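Local coordinates for protein orotidine 5'-phosphate decarboxylase (Pyrococcus horikoshii, PDB 2CZD) that probably catalyses the decarboxylation of orotidine 5'-monophosphate to UMP, the last step of de novo UMP biosynthesis, and works as a homodimer, at residues I54-L60 against A79-H85; M1-D7 against I25-N31; I146-R150 against A174-D180. One frame throughout, in Å; residues are numbered along the deposited sequence.

Overall arrangement
Contacts 1 and 2 are two strand pairs of the same eight-stranded parallel barrel, with centres about 12 Å apart. They share a seam, where strand 27-31 of contact 2 lies beside strand 53-60 of contact 1 and Asp57 N approaches Val30 O at 2.8 Å, probably as a hydrogen bond. Across that seam Lys29 meets Asp57 in a salt bridge, and Asp7, Lys29, Asp57 and Lys59, all substrate-site residues, gather at one end of the barrel; Lys59 is also the proton donor. Contact 3 belongs to the helical layer, its centre about 21 Å from that of contact 1 and about 18 Å from that of contact 2. It reaches contact 2 through Met1 CE, 3.6 Å from Asp180 O.

Contact 1 (I54-L60 against A79-H85); sequences IIADLKL and ADYVIVH
Ile55 and Ala56 pair in parallel with Tyr81 and Val82, the strands 54-60 and 81-85 running with their axes 4.0 Å apart and their directions 31° from one another. Ala56 is held through both its backbone groups: its N meets Tyr81 O at 2.8 Å, nearly straight, and its O takes Ile83 N. Upstream, Ile54 O accepts two N-H groups, those of Asp80 and Tyr81. The Asp80 carboxylate reaches back across the pair, OD2 receiving Ile54 N on its anti lone pair at 2.9 Å while also forming a salt bridge with Lys47. These are the third and fourth strands of the TIM barrel, joined by helix 64-76 in a right-handed beta-alpha-beta crossover. Between Ala56 and Leu60 the register slips by two residues, a beta bulge with Asp57 at the centre of an inverse gamma turn; pairing resumes with Leu60 N on Ile83 O and His85 N on Leu60 O. Ile83, on the inner side of the barrel, buries the most surface of the pair. Its CG1 rests on Ile55 CG2 at 3.7 Å, its CD1 lies 3.5 Å from Asp57 OD1, and its CG2 runs alongside Lys59 CG. Lys59, the proton donor of the active site, bends at its last torsion (chi4 64°) and brings NZ to the syn side of Asp57 OD1 at 2.9 Å, 20° out of the carboxylate plane. Asp57 OD2 is taken up by Lys29, and Lys59 NZ has a second carboxylate in Asp62 of the second subunit. The His85 ring presents its CD2 edge to Lys59 O at 3.3 Å, while NE2 bonds to Ala61 O of the second subunit. On the other face Leu60 CD1 leans on Val82 CG1, at 3.9 Å, beneath helix 64-76.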
loop_
_atom_site.group_PDB
_atom_site.type_symbol
_atom_site.label_atom_id
_atom_site.label_comp_id
_atom_site.label_asym_id
_atom_site.label_seq_id
_atom_site.Cartn_x
_atom_site.Cartn_y
_atom_site.Cartn_z
ATOM N N ILE B 54 1.208 18.885 0.743
ATOM C CA ILE B 54 1.816 17.559 0.685
ATOM C C ILE B 54 0.924 16.451 0.165
ATOM O O ILE B 54 -0.236 16.325 0.570
ATOM C CB ILE B 54 2.323 17.142 2.095
ATOM C CG1 ILE B 54 3.395 18.132 2.568
ATOM C CG2 ILE B 54 2.892 15.728 2.065
ATOM C CD1 ILE B 54 3.778 17.948 4.019
ATOM N N ILE B 55 1.461 15.682 -0.772
ATOM C CA ILE B 55 0.767 14.515 -1.290
ATOM C C ILE B 55 1.459 13.286 -0.701
ATOM O O ILE B 55 2.679 13.143 -0.819
ATOM C CB ILE B 55 0.876 14.389 -2.820
ATOM C CG1 ILE B 55 0.162 15.548 -3.497
ATOM C CG2 ILE B 55 0.233 13.047 -3.288
ATOM C CD1 ILE B 55 0.527 15.680 -5.007
ATOM N N ALA B 56 0.697 12.393 -0.072
ATOM C CA ALA B 56 1.268 11.154 0.460
ATOM C C ALA B 56 0.972 10.068 -0.579
ATOM O O ALA B 56 -0.184 9.631 -0.730
ATOM C CB ALA B 56 0.638 10.803 1.820
ATOM N N ASP B 57 2.014 9.686 -1.316
ATOM C CA ASP B 57 1.930 8.705 -2.398
ATOM C C ASP B 57 1.999 7.327 -1.758
ATOM O O ASP B 57 3.034 6.650 -1.794
ATOM C CB ASP B 57 3.098 8.914 -3.377
ATOM C CG ASP B 57 2.965 8.077 -4.632
ATOM O OD1 ASP B 57 2.081 7.200 -4.668
ATOM O OD2 ASP B 57 3.752 8.277 -5.582
ATOM N N LEU B 58 0.886 6.936 -1.151
ATOM C CA LEU B 58 0.831 5.632 -0.478
ATOM C C LEU B 58 0.237 4.515 -1.330
ATOM O O LEU B 58 0.528 3.342 -1.085
ATOM C CB LEU B 58 0.020 5.747 0.808
ATOM C CG LEU B 58 0.380 6.933 1.702
ATOM C CD1 LEU B 58 -0.462 6.861 2.984
ATOM C CD2 LEU B 58 1.865 6.910 2.028
ATOM N N LYS B 59 -0.566 4.880 -2.333
ATOM C CA LYS B 59 -1.262 3.909 -3.197
ATOM C C LYS B 59 -1.969 2.903 -2.299
ATOM O O LYS B 59 -1.804 1.680 -2.425
ATOM C CB LYS B 59 -0.297 3.218 -4.161
ATOM C CG LYS B 59 0.307 4.192 -5.171
ATOM C CD LYS B 59 1.023 3.477 -6.322
ATOM C CE LYS B 59 1.691 4.453 -7.309
ATOM N NZ LYS B 59 2.802 5.244 -6.672
ATOM N N LEU B 60 -2.774 3.444 -1.387
ATOM C CA LEU B 60 -3.490 2.596 -0.430
ATOM C C LEU B 60 -4.357 1.578 -1.159
ATOM O O LEU B 60 -5.072 1.910 -2.121
ATOM C CB LEU B 60 -4.342 3.423 0.533
ATOM C CG LEU B 60 -3.552 4.327 1.503
ATOM C CD1 LEU B 60 -4.564 5.017 2.443
ATOM C CD2 LEU B 60 -2.490 3.530 2.279
ATOM N N ALA B 79 -0.609 15.685 5.804
ATOM C CA ALA B 79 -0.820 15.472 4.372
ATOM C C ALA B 79 -2.078 16.181 3.920
ATOM O O ALA B 79 -3.070 16.236 4.653
ATOM C CB ALA B 79 -0.954 13.960 4.044
ATOM N N ASP B 80 -2.032 16.718 2.706
ATOM C CA ASP B 80 -3.179 17.381 2.115
ATOM C C ASP B 80 -3.905 16.453 1.150
ATOM O O ASP B 80 -5.095 16.623 0.911
ATOM C CB ASP B 80 -2.739 18.647 1.383
ATOM C CG ASP B 80 -2.205 19.680 2.330
ATOM O OD1 ASP B 80 -3.019 20.303 3.059
ATOM O OD2 ASP B 80 -0.975 19.848 2.353
ATOM N N TYR B 81 -3.182 15.482 0.586
ATOM C CA TYR B 81 -3.786 14.529 -0.353
ATOM C C TYR B 81 -3.176 13.164 -0.146
ATOM O O TYR B 81 -2.001 13.051 0.187
ATOM C CB TYR B 81 -3.523 14.891 -1.830
ATOM C CG TYR B 81 -3.820 16.313 -2.205
ATOM C CD1 TYR B 81 -2.865 17.309 -1.999
ATOM C CD2 TYR B 81 -5.061 16.674 -2.722
ATOM C CE1 TYR B 81 -3.145 18.643 -2.302
ATOM C CE2 TYR B 81 -5.355 18.016 -3.027
ATOM C CZ TYR B 81 -4.388 18.983 -2.806
ATOM O OH TYR B 81 -4.692 20.308 -3.041
ATOM N N VAL B 82 -3.971 12.117 -0.364
ATOM C CA VAL B 82 -3.444 10.765 -0.266
ATOM C C VAL B 82 -3.762 10.069 -1.579
ATOM O O VAL B 82 -4.896 10.159 -2.073
ATOM C CB VAL B 82 -4.121 9.960 0.892
ATOM C CG1 VAL B 82 -3.761 8.488 0.782
ATOM C CG2 VAL B 82 -3.657 10.498 2.251
ATOM N N ILE B 83 -2.751 9.414 -2.161
ATOM C CA ILE B 83 -2.956 8.639 -3.391
ATOM C C ILE B 83 -3.487 7.253 -3.010
ATOM O O ILE B 83 -2.900 6.548 -2.180
ATOM C CB ILE B 83 -1.648 8.522 -4.195
ATOM C CG1 ILE B 83 -1.258 9.921 -4.671
ATOM C CG2 ILE B 83 -1.821 7.573 -5.415
ATOM C CD1 ILE B 83 0.074 10.004 -5.458
ATOM N N VAL B 84 -4.598 6.866 -3.633
ATOM C CA VAL B 84 -5.246 5.595 -3.340
ATOM C C VAL B 84 -5.534 4.830 -4.617
ATOM O O VAL B 84 -5.771 5.429 -5.677
ATOM C CB VAL B 84 -6.591 5.830 -2.602
ATOM C CG1 VAL B 84 -6.357 6.589 -1.319
ATOM C CG2 VAL B 84 -7.548 6.595 -3.519
ATOM N N HIS B 85 -5.479 3.507 -4.538
ATOM C CA HIS B 85 -5.806 2.683 -5.708
ATOM C C HIS B 85 -7.319 2.634 -5.875
ATOM O O HIS B 85 -8.073 2.846 -4.922
ATOM C CB HIS B 85 -5.331 1.238 -5.519
ATOM C CG HIS B 85 -3.971 0.965 -6.081
ATOM N ND1 HIS B 85 -3.717 0.943 -7.435
ATOM C CD2 HIS B 85 -2.791 0.687 -5.467
ATOM C CE1 HIS B 85 -2.441 0.661 -7.635
ATOM N NE2 HIS B 85 -1.855 0.501 -6.455
#

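Contact 2 (M1-D7 against I25-N31); sequences MIVLALD and ISMIKVN
Val3, Leu4 and Ala5 match Met27, Ile28 and Lys29 in a parallel pair, the first two strands of the TIM barrel, joined through helix 11-21 in a right-handed beta-alpha-beta crossover. Backbone bonds run Ser26 N to Ile2 O, Leu4 N to Met27 O, Lys29 N to Leu4 O and Leu6 N to Lys29 O, the third being the straightest (175°). Apolar contacts lie on both faces. Leu6 CB and Ile28 CG2 sit side by side at 3.7 Å, whereas Val3 CG1 crosses Lys29 at about a right angle, 3.8 Å from its CB. Lys29 leaves with CG anti to its backbone N (chi1 -180°), then bends twice, which sets CE over Ala5 CB and hands NZ to the salt bridge with Asp57. Waters bridge Asp7 to Lys29 and Asn31: waters 2 and 3 each accept from Lys29 NZ and bond to Asp7, at OD1 and OD2 respectively, and water 1 joins Leu6 O, Asp7 OD1 and Asn31 N. With an alanine for Asp7, all three waters would probably lose their carboxylate partner and Lys29 NZ its water-borne link. The Asn31 amide lies nearly parallel to the Asp7 carboxylate (8°) but over its face; ND2, 3.2 Å from Asp7 OD1 at an angle too poor for a hydrogen bond, bonds to Tyr9 OH, and Asn31 OD1 caps Leu34 N. Helix 11-21 covers Leu4, Leu6 and Ile28, while strands 181-184 and 53-60 flank the pair.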
loop_
_atom_site.group_PDB
_atom_site.type_symbol
_atom_site.label_atom_id
_atom_site.label_comp_id
_atom_site.label_asym_id
_atom_site.label_seq_id
_atom_site.Cartn_x
_atom_site.Cartn_y
_atom_site.Cartn_z
ATOM N N MET B 1 2.365 23.625 -13.138
ATOM C CA MET B 1 2.642 23.440 -11.685
ATOM C C MET B 1 3.417 22.153 -11.474
ATOM O O MET B 1 3.100 21.101 -12.028
ATOM C CB MET B 1 1.343 23.421 -10.876
ATOM C CG MET B 1 0.605 24.760 -10.885
ATOM S SD MET B 1 -0.925 24.731 -9.951
ATOM C CE MET B 1 -2.025 23.864 -11.093
ATOM N N ILE B 2 4.445 22.253 -10.656
ATOM C CA ILE B 2 5.315 21.121 -10.397
ATOM C C ILE B 2 5.078 20.455 -9.054
ATOM O O ILE B 2 4.938 21.134 -8.049
ATOM C CB ILE B 2 6.801 21.591 -10.446
ATOM C CG1 ILE B 2 7.105 22.148 -11.826
ATOM C CG2 ILE B 2 7.759 20.457 -10.055
ATOM C CD1 ILE B 2 8.472 22.834 -11.899
ATOM N N VAL B 3 5.024 19.124 -9.066
ATOM C CA VAL B 3 4.912 18.340 -7.843
ATOM C C VAL B 3 6.285 17.709 -7.686
ATOM O O VAL B 3 6.722 16.962 -8.540
ATOM C CB VAL B 3 3.861 17.217 -7.953
ATOM C CG1 VAL B 3 3.965 16.302 -6.715
ATOM C CG2 VAL B 3 2.454 17.850 -8.041
ATOM N N LEU B 4 6.974 18.036 -6.598
ATOM C CA LEU B 4 8.305 17.482 -6.361
ATOM C C LEU B 4 8.210 16.148 -5.630
ATOM O O LEU B 4 7.714 16.104 -4.502
ATOM C CB LEU B 4 9.142 18.453 -5.513
ATOM C CG LEU B 4 10.512 17.899 -5.103
ATOM C CD1 LEU B 4 11.378 17.691 -6.335
ATOM C CD2 LEU B 4 11.191 18.894 -4.144
ATOM N N ALA B 5 8.663 15.081 -6.288
ATOM C CA ALA B 5 8.705 13.742 -5.674
ATOM C C ALA B 5 9.987 13.804 -4.840
ATOM O O ALA B 5 11.109 13.600 -5.352
ATOM C CB ALA B 5 8.800 12.667 -6.746
ATOM N N LEU B 6 9.805 14.110 -3.555
ATOM C CA LEU B 6 10.919 14.317 -2.628
ATOM C C LEU B 6 11.453 13.008 -2.076
ATOM O O LEU B 6 11.327 12.703 -0.872
ATOM C CB LEU B 6 10.474 15.237 -1.497
ATOM C CG LEU B 6 11.589 15.750 -0.579
ATOM C CD1 LEU B 6 12.554 16.600 -1.399
ATOM C CD2 LEU B 6 10.977 16.571 0.540
ATOM N N ASP B 7 12.074 12.260 -2.971
ATOM C CA ASP B 7 12.591 10.947 -2.634
ATOM C C ASP B 7 14.039 11.025 -2.165
ATOM O O ASP B 7 14.936 10.411 -2.734
ATOM C CB ASP B 7 12.427 10.019 -3.839
ATOM C CG ASP B 7 10.964 9.823 -4.234
ATOM O OD1 ASP B 7 10.075 10.099 -3.398
ATOM O OD2 ASP B 7 10.703 9.380 -5.375
ATOM N N ILE B 25 7.552 25.239 -6.915
ATOM C CA ILE B 25 6.769 24.000 -6.870
ATOM C C ILE B 25 5.425 24.255 -6.193
ATOM O O ILE B 25 5.283 25.188 -5.395
ATOM C CB ILE B 25 7.524 22.876 -6.125
ATOM C CG1 ILE B 25 7.778 23.281 -4.675
ATOM C CG2 ILE B 25 8.874 22.621 -6.801
ATOM C CD1 ILE B 25 8.200 22.096 -3.790
ATOM N N SER B 26 4.440 23.436 -6.535
ATOM C CA SER B 26 3.105 23.573 -5.965
ATOM C C SER B 26 2.804 22.567 -4.865
ATOM O O SER B 26 1.952 22.821 -3.988
ATOM C CB SER B 26 2.060 23.444 -7.065
ATOM O OG SER B 26 2.267 24.452 -8.038
ATOM N N MET B 27 3.486 21.423 -4.905
ATOM C CA MET B 27 3.290 20.389 -3.887
ATOM C C MET B 27 4.532 19.536 -3.742
ATOM O O MET B 27 5.355 19.467 -4.647
ATOM C CB MET B 27 2.128 19.467 -4.268
ATOM C CG MET B 27 0.805 20.188 -4.423
ATOM S SD MET B 27 -0.530 19.010 -4.594
ATOM C CE MET B 27 -1.827 20.048 -5.343
ATOM N N ILE B 28 4.637 18.875 -2.592
ATOM C CA ILE B 28 5.722 17.956 -2.305
ATOM C C ILE B 28 5.037 16.604 -2.174
ATOM O O ILE B 28 4.004 16.488 -1.503
ATOM C CB ILE B 28 6.399 18.277 -0.966
ATOM C CG1 ILE B 28 7.047 19.663 -1.041
ATOM C CG2 ILE B 28 7.419 17.205 -0.629
ATOM C CD1 ILE B 28 7.463 20.209 0.322
ATOM N N LYS B 29 5.584 15.599 -2.837
ATOM C CA LYS B 29 5.030 14.247 -2.751
ATOM C C LYS B 29 5.999 13.354 -1.965
ATOM O O LYS B 29 7.203 13.295 -2.267
ATOM C CB LYS B 29 4.807 13.670 -4.160
ATOM C CG LYS B 29 4.219 12.244 -4.160
ATOM C CD LYS B 29 3.942 11.808 -5.596
ATOM C CE LYS B 29 5.222 11.367 -6.333
ATOM N NZ LYS B 29 5.811 10.126 -5.737
ATOM N N VAL B 30 5.481 12.668 -0.953
ATOM C CA VAL B 30 6.310 11.784 -0.144
ATOM C C VAL B 30 5.819 10.348 -0.312
ATOM O O VAL B 30 4.652 10.117 -0.632
ATOM C CB VAL B 30 6.290 12.183 1.355
ATOM C CG1 VAL B 30 6.802 13.624 1.514
ATOM C CG2 VAL B 30 4.882 12.043 1.924
ATOM N N ASN B 31 6.706 9.383 -0.115
ATOM C CA ASN B 31 6.311 7.981 -0.275
ATOM C C ASN B 31 6.533 7.144 0.987
ATOM O O ASN B 31 6.957 7.667 2.012
ATOM C CB ASN B 31 7.054 7.366 -1.464
ATOM C CG ASN B 31 8.561 7.430 -1.314
ATOM O OD1 ASN B 31 9.081 7.662 -0.230
ATOM N ND2 ASN B 31 9.270 7.193 -2.407
HETATM O O HOH W 1 9.414 10.741 -0.673
HETATM O O HOH W 2 7.467 10.835 -3.571
HETATM O O HOH W 3 8.173 8.589 -6.073
#

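Contact 3 (I146-R150 against A174-D180); sequences IGYIR and AVKAGAD
Ile146 points toward the last turn of helix 170-177. With CG1 anti to the carbonyl carbon (chi1 -66°), CD1 reaches Ala174 CB at 3.7 Å. The CG2 branch, anti to the backbone N, presses on the peptide link beyond the helix, 3.5 Å from Ala179 N, with Ala177 CB at its flank. That peptide is part of a Schellman motif: Ala179 N bonds back to Ala174 O and Gly178 N to Val175 O. Gly178, at a phi of 142° that suits a residue without a side chain, leaves room for Arg150 CB and Ile146 CG2 to come close. Gly147 lays its CA 3.7 Å from Ala177 O. One turn on from Ile146, Arg150 swings its chain past Gly178, and the guanidinium turns an edge toward Asp180 OD1, which lies near its plane. At 4.3 Å from NH1 that oxygen is too far for a salt bridge, and water 4 fills the step, accepting from Arg150 NH1 at 2.8 Å while donating to Asp180 OD1 and to Gly178 O. Helices 144-150 and 170-177 thus meet in the outer layer of the barrel, over strand 158-161, whose Ala161 also touches Ile146. Arg150 NH1 also bonds to Ile157 O, its NH2 to Leu153 O, and Asp180 OD1 to Ile159 N. No direct hydrogen bond crosses between the segments: Ile146 supplies apolar packing, while a water bound three ways bridges Arg150 and Asp180, whose opposite charges probably attract mildly.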
loop_
_atom_site.group_PDB
_atom_site.type_symbol
_atom_site.label_atom_id
_atom_site.label_comp_id
_atom_site.label_asym_id
_atom_site.label_seq_id
_atom_site.Cartn_x
_atom_site.Cartn_y
_atom_site.Cartn_z
ATOM N N ILE B 146 -1.772 11.020 -21.478
ATOM C CA ILE B 146 -2.330 12.169 -20.775
ATOM C C ILE B 146 -3.635 12.560 -21.476
ATOM O O ILE B 146 -4.678 12.730 -20.831
ATOM C CB ILE B 146 -1.358 13.373 -20.777
ATOM C CG1 ILE B 146 -0.110 13.035 -19.944
ATOM C CG2 ILE B 146 -2.062 14.606 -20.214
ATOM C CD1 ILE B 146 0.979 14.122 -19.998
ATOM N N GLY B 147 -3.572 12.695 -22.797
ATOM C CA GLY B 147 -4.763 13.041 -23.551
ATOM C C GLY B 147 -5.829 11.959 -23.499
ATOM O O GLY B 147 -7.021 12.256 -23.387
ATOM N N TYR B 148 -5.399 10.699 -23.560
ATOM C CA TYR B 148 -6.326 9.574 -23.537
ATOM C C TYR B 148 -7.165 9.644 -22.271
ATOM O O TYR B 148 -8.385 9.476 -22.298
ATOM C CB TYR B 148 -5.566 8.250 -23.549
ATOM C CG TYR B 148 -6.469 7.041 -23.536
ATOM C CD1 TYR B 148 -6.855 6.429 -24.721
ATOM C CD2 TYR B 148 -6.951 6.521 -22.344
ATOM C CE1 TYR B 148 -7.702 5.319 -24.717
ATOM C CE2 TYR B 148 -7.808 5.409 -22.327
ATOM C CZ TYR B 148 -8.172 4.817 -23.525
ATOM O OH TYR B 148 -8.989 3.704 -23.524
ATOM N N ILE B 149 -6.494 9.883 -21.156
ATOM C CA ILE B 149 -7.196 9.961 -19.885
ATOM C C ILE B 149 -8.058 11.222 -19.815
ATOM O O ILE B 149 -9.217 11.170 -19.388
ATOM C CB ILE B 149 -6.182 9.888 -18.701
ATOM C CG1 ILE B 149 -5.591 8.464 -18.674
ATOM C CG2 ILE B 149 -6.841 10.312 -17.383
ATOM C CD1 ILE B 149 -4.436 8.264 -17.693
ATOM N N ARG B 150 -7.497 12.343 -20.233
ATOM C CA ARG B 150 -8.226 13.600 -20.206
ATOM C C ARG B 150 -9.536 13.518 -21.003
ATOM O O ARG B 150 -10.555 14.083 -20.581
ATOM C CB ARG B 150 -7.323 14.720 -20.767
ATOM C CG ARG B 150 -7.938 16.113 -20.751
ATOM C CD ARG B 150 -8.122 16.655 -19.320
ATOM N NE ARG B 150 -9.348 16.192 -18.666
ATOM C CZ ARG B 150 -9.571 16.274 -17.352
ATOM N NH1 ARG B 150 -8.644 16.782 -16.538
ATOM N NH2 ARG B 150 -10.737 15.872 -16.859
ATOM N N ALA B 174 3.224 18.366 -22.131
ATOM C CA ALA B 174 2.414 17.535 -21.235
ATOM C C ALA B 174 1.270 18.362 -20.662
ATOM O O ALA B 174 0.134 17.874 -20.546
ATOM C CB ALA B 174 3.273 16.984 -20.100
ATOM N N VAL B 175 1.566 19.599 -20.282
ATOM C CA VAL B 175 0.549 20.480 -19.729
ATOM C C VAL B 175 -0.482 20.783 -20.817
ATOM O O VAL B 175 -1.690 20.731 -20.567
ATOM C CB VAL B 175 1.196 21.783 -19.183
ATOM C CG1 VAL B 175 0.159 22.856 -18.971
ATOM C CG2 VAL B 175 1.928 21.471 -17.874
ATOM N N LYS B 176 -0.018 21.058 -22.033
ATOM C CA LYS B 176 -0.951 21.363 -23.124
ATOM C C LYS B 176 -1.862 20.184 -23.469
ATOM O O LYS B 176 -2.995 20.375 -23.925
ATOM C CB LYS B 176 -0.183 21.829 -24.377
ATOM C CG LYS B 176 0.384 23.239 -24.254
ATOM C CD LYS B 176 1.170 23.587 -25.522
ATOM C CE LYS B 176 1.644 25.040 -25.508
ATOM N NZ LYS B 176 2.328 25.413 -26.786
ATOM N N ALA B 177 -1.388 18.972 -23.205
ATOM C CA ALA B 177 -2.143 17.758 -23.492
ATOM C C ALA B 177 -3.180 17.427 -22.415
ATOM O O ALA B 177 -4.075 16.607 -22.654
ATOM C CB ALA B 177 -1.189 16.584 -23.657
ATOM N N GLY B 178 -3.033 18.022 -21.235
ATOM C CA GLY B 178 -4.003 17.757 -20.178
ATOM C C GLY B 178 -3.445 17.640 -18.777
ATOM O O GLY B 178 -4.196 17.425 -17.817
ATOM N N ALA B 179 -2.134 17.776 -18.629
ATOM C CA ALA B 179 -1.568 17.678 -17.292
ATOM C C ALA B 179 -1.713 18.973 -16.501
ATOM O O ALA B 179 -1.218 20.032 -16.925
ATOM C CB ALA B 179 -0.079 17.302 -17.360
ATOM N N ASP B 180 -2.397 18.915 -15.355
ATOM C CA ASP B 180 -2.477 20.088 -14.489
ATOM C C ASP B 180 -1.184 20.272 -13.692
ATOM O O ASP B 180 -0.810 21.392 -13.350
ATOM C CB ASP B 180 -3.643 19.963 -13.514
ATOM C CG ASP B 180 -4.964 19.955 -14.229
ATOM O OD1 ASP B 180 -5.524 18.858 -14.431
ATOM O OD2 ASP B 180 -5.429 21.060 -14.615
HETATM O O HOH W 4 -6.403 18.469 -16.987
#